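Local coordinates for disulfide isomerase (Salmonella enterica subsp. enterica serovar Typhimurium, PDB 3L9U), which takes part in disulfide-bond formation, probably by passing its own redox-active disulfide to other proteins such as AssT, at residues Y69-Q72 and A73-F77. Numbering follows the deposited sequence.
Sequences YGKQ and ASEVF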
loop_
_atom_site.group_PDB
_atom_site.type_symbol
_atom_site.label_atom_id
_atom_site.label_comp_id
_atom_site.label_asym_id
_atom_site.label_seq_id
_atom_site.Cartn_x
_atom_site.Cartn_y
_atom_site.Cartn_z
ATOM N N TYR A 69 -12.309 -9.911 -1.460
ATOM C CA TYR A 69 -11.170 -10.389 -2.237
ATOM C C TYR A 69 -9.835 -9.841 -1.746
ATOM O O TYR A 69 -8.893 -9.705 -2.521
ATOM C CB TYR A 69 -11.363 -10.032 -3.712
ATOM C CG TYR A 69 -12.566 -10.700 -4.345
ATOM C CD1 TYR A 69 -12.585 -12.074 -4.555
ATOM C CD2 TYR A 69 -13.677 -9.961 -4.736
ATOM C CE1 TYR A 69 -13.680 -12.695 -5.139
ATOM C CE2 TYR A 69 -14.780 -10.569 -5.326
ATOM C CZ TYR A 69 -14.772 -11.938 -5.522
ATOM O OH TYR A 69 -15.851 -12.559 -6.105
ATOM N N GLY A 70 -9.752 -9.536 -0.457
ATOM C CA GLY A 70 -8.543 -8.952 0.101
ATOM C C GLY A 70 -7.297 -9.780 -0.175
ATOM O O GLY A 70 -6.263 -9.253 -0.589
ATOM N N LYS A 71 -7.376 -11.086 0.049
ATOM C CA LYS A 71 -6.186 -11.907 -0.132
ATOM C C LYS A 71 -5.825 -12.074 -1.603
ATOM O O LYS A 71 -4.645 -12.101 -1.952
ATOM C CB LYS A 71 -6.320 -13.265 0.558
ATOM C CG LYS A 71 -5.051 -14.125 0.489
ATOM C CD LYS A 71 -3.882 -13.508 1.247
ATOM C CE LYS A 71 -2.629 -14.375 1.137
ATOM N NZ LYS A 71 -2.803 -15.705 1.786
ATOM N N GLN A 72 -6.829 -12.183 -2.470
ATOM C CA GLN A 72 -6.555 -12.271 -3.903
ATOM C C GLN A 72 -5.826 -11.013 -4.380
ATOM O O GLN A 72 -4.865 -11.091 -5.149
ATOM C CB GLN A 72 -7.842 -12.469 -4.716
ATOM C CG GLN A 72 -8.448 -13.861 -4.614
ATOM C CD GLN A 72 -9.313 -14.039 -3.383
ATOM O OE1 GLN A 72 -9.481 -13.117 -2.592
ATOM N NE2 GLN A 72 -9.878 -15.230 -3.223
ATOM N N ALA A 73 -6.298 -9.852 -3.932
ATOM C CA ALA A 73 -5.649 -8.596 -4.276
ATOM C C ALA A 73 -4.217 -8.572 -3.750
ATOM O O ALA A 73 -3.295 -8.159 -4.455
ATOM C CB ALA A 73 -6.440 -7.420 -3.721
ATOM N N SER A 74 -4.034 -8.992 -2.502
ATOM C CA SER A 74 -2.697 -9.030 -1.925
ATOM C C SER A 74 -1.760 -9.898 -2.765
ATOM O O SER A 74 -0.607 -9.533 -3.011
ATOM C CB SER A 74 -2.729 -9.559 -0.484
ATOM O OG SER A 74 -3.296 -8.613 0.403
ATOM N N GLU A 75 -2.248 -11.061 -3.178
ATOM C CA GLU A 75 -1.427 -11.986 -3.948
ATOM C C GLU A 75 -0.997 -11.346 -5.258
ATOM O O GLU A 75 0.177 -11.389 -5.623
ATOM C CB GLU A 75 -2.174 -13.304 -4.189
ATOM C CG GLU A 75 -2.348 -14.110 -2.907
ATOM C CD GLU A 75 -3.184 -15.357 -3.092
ATOM O OE1 GLU A 75 -4.009 -15.395 -4.031
ATOM O OE2 GLU A 75 -3.022 -16.293 -2.282
ATOM N N VAL A 76 -1.946 -10.732 -5.960
ATOM C CA VAL A 76 -1.615 -10.055 -7.202
ATOM C C VAL A 76 -0.650 -8.887 -6.961
ATOM O O VAL A 76 0.341 -8.747 -7.670
ATOM C CB VAL A 76 -2.878 -9.578 -7.939
ATOM C CG1 VAL A 76 -2.505 -8.661 -9.105
ATOM C CG2 VAL A 76 -3.697 -10.784 -8.412
ATOM N N PHE A 77 -0.935 -8.053 -5.965
ATOM C CA PHE A 77 -0.063 -6.921 -5.672
ATOM C C PHE A 77 1.356 -7.385 -5.333
ATOM O O PHE A 77 2.339 -6.792 -5.785
ATOM C CB PHE A 77 -0.614 -6.085 -4.507
ATOM C CG PHE A 77 -1.823 -5.240 -4.860
ATOM C CD1 PHE A 77 -1.978 -4.678 -6.124
ATOM C CD2 PHE A 77 -2.785 -4.978 -3.900
ATOM C CE1 PHE A 77 -3.096 -3.891 -6.424
ATOM C CE2 PHE A 77 -3.896 -4.185 -4.185
ATOM C CZ PHE A 77 -4.047 -3.636 -5.447
#
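K71 and E75, one turn apart, meet by their side chains at the start of helix 70-86, in a DsbA-like thioredoxin-fold protein, where the first i to i+4 backbone bonds form. Y69 occupies the N-cap, and its O receives A73 N at 3.0 Å in a nearly straight bond (169°). The same link repeats residue by residue, S74 N to G70 O, E75 N to K71 O and V76 N to Q72 O. The bent Q72 chain (chi2 83°) brings its CD, in plane, to the Y69 ring edge.

E75 suits the partly exposed side of the helix. Its CB rests near K71 O, and CG, set anti to the carbonyl carbon (chi1 -69°), comes closer still, 3.2 Å away. From there the chain extends: OE1 stays on the side of Q72, 4.0 Å from Q72 CA, while OE2 reaches the lysine, 3.9 Å from K71 CE. The two side chains cross at about a right angle, and K71 NZ remains 4.1 Å from E75 OE2, too far for a salt bridge, though opposite charges probably attract.

Buried A73 is compact enough to pack against Y32 and F125, and the OG of buried S74 is hydrogen-bonded to H62 ND1. F77 carries its ring into an aromatic cluster with H62, F98 and W105. On V76, the CG2 branch turns back along the helix, ending 3.5 Å from Q72 O.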